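Cell division GTPase FtsZ, diverged (Clostridium botulinum C, PDB 3V3T) is a divergent member of the tubulin/FtsZ superfamily, related in its C-terminal domain to the tubulin-like protein TubZ. Local coordinates at residues A[162-175]-A[229-241]. The protein carries 1 engineered substitution. Numbering follows the deposited sequence.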
loop_
_atom_site.group_PDB
_atom_site.type_symbol
_atom_site.label_atom_id
_atom_site.label_comp_id
_atom_site.label_asym_id
_atom_site.label_seq_id
_atom_site.Cartn_x
_atom_site.Cartn_y
_atom_site.Cartn_z
ATOM N N TYR A 162 1.171 -2.007 2.599
ATOM C CA TYR A 162 2.059 -1.358 1.648
ATOM C C TYR A 162 2.319 0.019 2.233
ATOM O O TYR A 162 1.466 0.892 2.155
ATOM C CB TYR A 162 1.407 -1.222 0.264
ATOM C CG TYR A 162 0.955 -2.523 -0.384
ATOM C CD1 TYR A 162 1.681 -3.088 -1.426
ATOM C CD2 TYR A 162 -0.210 -3.179 0.034
ATOM C CE1 TYR A 162 1.280 -4.263 -2.029
ATOM C CE2 TYR A 162 -0.622 -4.373 -0.569
ATOM C CZ TYR A 162 0.130 -4.900 -1.604
ATOM O OH TYR A 162 -0.234 -6.064 -2.226
ATOM N N LEU A 163 3.479 0.196 2.857
ATOM C CA LEU A 163 3.754 1.404 3.617
ATOM C C LEU A 163 4.653 2.307 2.798
ATOM O O LEU A 163 5.820 1.961 2.534
ATOM C CB LEU A 163 4.444 1.052 4.947
ATOM C CG LEU A 163 4.509 2.185 5.983
ATOM C CD1 LEU A 163 3.096 2.718 6.223
ATOM C CD2 LEU A 163 5.144 1.738 7.329
ATOM N N LEU A 164 4.110 3.459 2.411
ATOM C CA LEU A 164 4.810 4.429 1.559
ATOM C C LEU A 164 5.341 5.599 2.380
ATOM O O LEU A 164 4.781 5.932 3.432
ATOM C CB LEU A 164 3.871 4.953 0.457
ATOM C CG LEU A 164 3.167 3.904 -0.407
ATOM C CD1 LEU A 164 2.333 4.558 -1.499
ATOM C CD2 LEU A 164 4.186 2.959 -1.033
ATOM N N ASP A 165 6.403 6.236 1.889
ATOM C CA ASP A 165 7.073 7.289 2.642
ATOM C C ASP A 165 7.257 8.575 1.814
ATOM O O ASP A 165 8.104 8.638 0.920
ATOM C CB ASP A 165 8.429 6.776 3.137
ATOM C CG ASP A 165 9.158 7.775 4.024
ATOM O OD1 ASP A 165 8.710 8.942 4.134
ATOM O OD2 ASP A 165 10.194 7.385 4.614
ATOM N N ASN A 166 6.469 9.603 2.128
ATOM C CA ASN A 166 6.559 10.867 1.416
ATOM C C ASN A 166 7.931 11.533 1.511
ATOM O O ASN A 166 8.214 12.443 0.740
ATOM C CB ASN A 166 5.504 11.857 1.906
ATOM C CG ASN A 166 4.227 11.792 1.111
ATOM O OD1 ASN A 166 4.179 11.216 0.019
ATOM N ND2 ASN A 166 3.172 12.384 1.656
ATOM N N ASN A 167 8.768 11.119 2.463
ATOM C CA ASN A 167 10.121 11.678 2.525
ATOM C C ASN A 167 10.935 11.297 1.288
ATOM O O ASN A 167 11.937 11.923 0.993
ATOM C CB ASN A 167 10.881 11.220 3.782
ATOM C CG ASN A 167 10.555 12.047 5.020
ATOM O OD1 ASN A 167 10.696 13.274 5.028
ATOM N ND2 ASN A 167 10.137 11.364 6.090
ATOM N N LYS A 168 10.517 10.256 0.574
ATOM C CA LYS A 168 11.371 9.659 -0.459
ATOM C C LYS A 168 11.290 10.352 -1.818
ATOM O O LYS A 168 12.097 10.066 -2.705
ATOM C CB LYS A 168 11.094 8.157 -0.615
ATOM C CG LYS A 168 11.366 7.307 0.632
ATOM C CD LYS A 168 12.698 7.656 1.288
ATOM C CE LYS A 168 13.882 7.107 0.507
ATOM N NZ LYS A 168 13.754 5.634 0.338
ATOM N N ARG A 169 10.323 11.252 -1.989
ATOM C CA ARG A 169 10.204 12.019 -3.237
ATOM C C ARG A 169 9.809 13.461 -2.962
ATOM O O ARG A 169 9.197 13.764 -1.937
ATOM C CB ARG A 169 9.167 11.390 -4.177
ATOM C CG ARG A 169 9.506 9.990 -4.658
ATOM C CD ARG A 169 10.551 10.002 -5.777
ATOM N NE ARG A 169 10.765 8.653 -6.302
ATOM C CZ ARG A 169 11.522 7.733 -5.704
ATOM N NH1 ARG A 169 11.664 6.527 -6.239
ATOM N NH2 ARG A 169 12.149 8.024 -4.570
ATOM N N GLU A 170 10.136 14.344 -3.896
ATOM C CA GLU A 170 9.796 15.755 -3.763
ATOM C C GLU A 170 8.287 15.995 -3.661
ATOM O O GLU A 170 7.821 16.632 -2.716
ATOM C CB GLU A 170 10.377 16.558 -4.928
ATOM C CG GLU A 170 10.325 18.062 -4.723
ATOM C CD GLU A 170 10.679 18.843 -5.980
ATOM O OE1 GLU A 170 11.144 19.998 -5.856
ATOM O OE2 GLU A 170 10.484 18.305 -7.091
ATOM N N LYS A 171 7.524 15.494 -4.630
ATOM C CA LYS A 171 6.083 15.728 -4.627
ATOM C C LYS A 171 5.296 14.468 -4.324
ATOM O O LYS A 171 5.645 13.381 -4.787
ATOM C CB LYS A 171 5.615 16.293 -5.973
ATOM C CG LYS A 171 6.324 17.558 -6.445
ATOM C CD LYS A 171 5.655 18.084 -7.704
ATOM C CE LYS A 171 6.582 18.979 -8.522
ATOM N NZ LYS A 171 6.990 20.220 -7.800
ATOM N N GLU A 172 4.222 14.622 -3.556
ATOM C CA GLU A 172 3.316 13.517 -3.285
ATOM C C GLU A 172 2.905 12.865 -4.598
ATOM O O GLU A 172 2.814 11.632 -4.693
ATOM C CB GLU A 172 2.077 14.000 -2.519
ATOM C CG GLU A 172 2.414 14.922 -1.355
ATOM C CD GLU A 172 1.414 14.846 -0.219
ATOM O OE1 GLU A 172 0.604 13.896 -0.193
ATOM O OE2 GLU A 172 1.447 15.736 0.658
ATOM N N SER A 173 2.678 13.696 -5.613
ATOM C CA SER A 173 2.243 13.203 -6.916
ATOM C C SER A 173 3.258 12.218 -7.511
ATOM O O SER A 173 2.895 11.344 -8.294
ATOM C CB SER A 173 1.938 14.359 -7.880
ATOM O OG SER A 173 3.108 14.849 -8.507
ATOM N N ASP A 174 4.524 12.333 -7.123
ATOM C CA ASP A 174 5.525 11.380 -7.603
ATOM C C ASP A 174 5.461 10.055 -6.851
ATOM O O ASP A 174 5.704 8.988 -7.425
ATOM C CB ASP A 174 6.930 11.969 -7.524
ATOM C CG ASP A 174 7.129 13.132 -8.471
ATOM O OD1 ASP A 174 6.696 13.039 -9.651
ATOM O OD2 ASP A 174 7.724 14.140 -8.029
ATOM N N ILE A 175 5.138 10.114 -5.565
ATOM C CA ILE A 175 4.934 8.889 -4.806
ATOM C C ILE A 175 3.765 8.133 -5.420
ATOM O O ILE A 175 3.839 6.930 -5.657
ATOM C CB ILE A 175 4.616 9.186 -3.347
ATOM C CG1 ILE A 175 5.786 9.927 -2.687
ATOM C CG2 ILE A 175 4.259 7.877 -2.598
ATOM C CD1 ILE A 175 6.997 9.064 -2.433
ATOM N N ALA A 229 20.439 -2.231 -4.820
ATOM C CA ALA A 229 20.789 -1.349 -3.724
ATOM C C ALA A 229 20.310 0.073 -4.017
ATOM O O ALA A 229 19.741 0.729 -3.152
ATOM C CB ALA A 229 22.288 -1.386 -3.476
ATOM N N LYS A 230 20.536 0.540 -5.240
ATOM C CA LYS A 230 20.014 1.829 -5.681
ATOM C C LYS A 230 18.490 1.829 -5.551
ATOM O O LYS A 230 17.888 2.756 -5.003
ATOM C CB LYS A 230 20.423 2.066 -7.139
ATOM C CG LYS A 230 19.946 3.367 -7.751
ATOM C CD LYS A 230 20.588 3.576 -9.118
ATOM C CE LYS A 230 19.935 4.723 -9.865
ATOM N NZ LYS A 230 20.088 6.017 -9.143
ATOM N N SER A 231 17.873 0.759 -6.041
ATOM C CA SER A 231 16.432 0.622 -5.991
ATOM C C SER A 231 15.876 0.724 -4.559
ATOM O O SER A 231 14.899 1.444 -4.313
ATOM C CB SER A 231 16.015 -0.686 -6.660
ATOM O OG SER A 231 14.621 -0.869 -6.546
ATOM N N LEU A 232 16.490 0.009 -3.622
ATOM C CA LEU A 232 16.081 0.101 -2.218
ATOM C C LEU A 232 16.322 1.494 -1.635
ATOM O O LEU A 232 15.458 2.063 -0.971
ATOM C CB LEU A 232 16.826 -0.920 -1.364
ATOM C CG LEU A 232 16.219 -2.292 -1.156
ATOM C CD1 LEU A 232 17.268 -3.136 -0.442
ATOM C CD2 LEU A 232 14.910 -2.198 -0.346
ATOM N N LYS A 233 17.507 2.044 -1.860
ATOM C CA LYS A 233 17.777 3.369 -1.332
ATOM C C LYS A 233 16.756 4.403 -1.812
ATOM O O LYS A 233 16.318 5.269 -1.039
ATOM C CB LYS A 233 19.174 3.807 -1.708
ATOM C CG LYS A 233 20.233 3.253 -0.777
ATOM C CD LYS A 233 20.091 3.819 0.637
ATOM C CE LYS A 233 21.062 3.133 1.592
ATOM N NZ LYS A 233 21.007 3.700 2.962
ATOM N N GLU A 234 16.385 4.308 -3.087
ATOM C CA GLU A 234 15.474 5.269 -3.698
ATOM C C GLU A 234 14.014 4.868 -3.541
ATOM O O GLU A 234 13.118 5.557 -4.037
ATOM C CB GLU A 234 15.819 5.450 -5.181
ATOM C CG GLU A 234 17.202 6.083 -5.392
ATOM C CD GLU A 234 17.535 6.316 -6.853
ATOM O OE1 GLU A 234 16.846 5.743 -7.720
ATOM O OE2 GLU A 234 18.489 7.075 -7.134
ATOM N N SER A 235 13.774 3.755 -2.854
ATOM C CA SER A 235 12.427 3.168 -2.804
ATOM C C SER A 235 11.371 4.098 -2.201
ATOM O O SER A 235 11.621 4.766 -1.205
ATOM C CB SER A 235 12.441 1.841 -2.041
ATOM O OG SER A 235 11.164 1.245 -2.057
ATOM N N ILE A 236 10.188 4.136 -2.808
ATOM C CA ILE A 236 9.101 4.931 -2.263
ATOM C C ILE A 236 8.455 4.277 -1.044
ATOM O O ILE A 236 7.692 4.930 -0.314
ATOM C CB ILE A 236 8.004 5.206 -3.292
ATOM C CG1 ILE A 236 7.406 3.889 -3.800
ATOM C CG2 ILE A 236 8.541 6.057 -4.404
ATOM C CD1 ILE A 236 6.071 4.058 -4.472
ATOM N N PHE A 237 8.742 2.994 -0.840
ATOM C CA PHE A 237 8.292 2.271 0.360
ATOM C C PHE A 237 9.124 2.594 1.589
ATOM O O PHE A 237 10.323 2.803 1.487
ATOM C CB PHE A 237 8.338 0.761 0.146
ATOM C CG PHE A 237 7.301 0.264 -0.805
ATOM C CD1 PHE A 237 6.120 -0.276 -0.342
ATOM C CD2 PHE A 237 7.496 0.360 -2.174
ATOM C CE1 PHE A 237 5.142 -0.731 -1.241
ATOM C CE2 PHE A 237 6.523 -0.101 -3.070
ATOM C CZ PHE A 237 5.354 -0.640 -2.597
ATOM N N ALA A 238 8.468 2.633 2.750
ATOM C CA ALA A 238 9.148 2.895 4.004
ATOM C C ALA A 238 10.283 1.900 4.211
ATOM O O ALA A 238 10.119 0.698 4.016
ATOM C CB ALA A 238 8.174 2.811 5.150
ATOM N N GLU A 239 11.431 2.405 4.631
ATOM C CA GLU A 239 12.586 1.555 4.839
ATOM C C GLU A 239 12.356 0.425 5.852
ATOM O O GLU A 239 11.813 0.646 6.931
ATOM C CB GLU A 239 13.773 2.404 5.284
ATOM C CG GLU A 239 15.004 1.585 5.629
ATOM C CD GLU A 239 16.172 2.459 6.034
ATOM O OE1 GLU A 239 15.960 3.672 6.240
ATOM O OE2 GLU A 239 17.299 1.939 6.144
ATOM N N TYR A 240 12.824 -0.777 5.519
ATOM C CA TYR A 240 12.775 -1.891 6.461
ATOM C C TYR A 240 14.180 -2.331 6.855
ATOM O O TYR A 240 15.101 -2.288 6.042
ATOM C CB TYR A 240 11.967 -3.069 5.892
ATOM C CG TYR A 240 12.501 -3.683 4.613
ATOM C CD1 TYR A 240 13.383 -4.762 4.651
ATOM C CD2 TYR A 240 12.099 -3.206 3.364
ATOM C CE1 TYR A 240 13.856 -5.346 3.488
ATOM C CE2 TYR A 240 12.571 -3.778 2.187
ATOM C CZ TYR A 240 13.443 -4.847 2.256
ATOM O OH TYR A 240 13.910 -5.426 1.091
ATOM N N THR A 241 14.340 -2.756 8.106
ATOM C CA THR A 241 15.669 -3.067 8.643
ATOM C C THR A 241 15.925 -4.558 8.807
ATOM O O THR A 241 17.047 -4.966 9.108
ATOM C CB THR A 241 15.923 -2.361 9.996
ATOM O OG1 THR A 241 14.752 -2.463 10.819
ATOM C CG2 THR A 241 16.260 -0.884 9.782
HETATM O O HOH W 1 11.875 5.213 4.433
HETATM O O HOH W 2 13.097 3.967 1.949
#
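R169 and K168 reach across to the backbone carbonyls around the C-terminal end of helix 224-233, so that two cationic side chains gather the carbonyls where the helix ends. The R169 guanidinium meets E234 O end-on, NH1 at 2.8 Å and NH2 at 2.7 Å from that single oxygen. NH2 also donates to K168 O; these in-plane bonds fix the rotation of the guanidinium while I236 CG2 sits over the centre of one face, and NH1 has a second partner in a salt bridge to E178. K168 curls, bent at chi2, chi3 and chi4, and brings NZ 2.8 Å from S235 O, in the carbonyl plane on a lone pair, and 2.9 Å from K233 O, above that carbonyl's plane. In the tubulin/FtsZ fold the strand 160-165 belongs to the GTPase domain, and here its end forms a single bridge to the loop after helix 224-233, part of the TubZ-like C-terminal family region: A238 N donates to L163 O (2.7 Å, 169° at the hydrogen) and D165 N to I236 O (2.9 Å). Beside this bridge, L164 CD2 lies over one face of the F237 ring in a CH-pi contact, 3.9 Å from its centroid, with Y162 CB at the ring edge. With chi1 at 60°, I236 keeps CG2 beside its backbone N, where it meets R169 and, at 3.9 Å, I175 CD1, while CG1 carries CD1 toward L164 CD2.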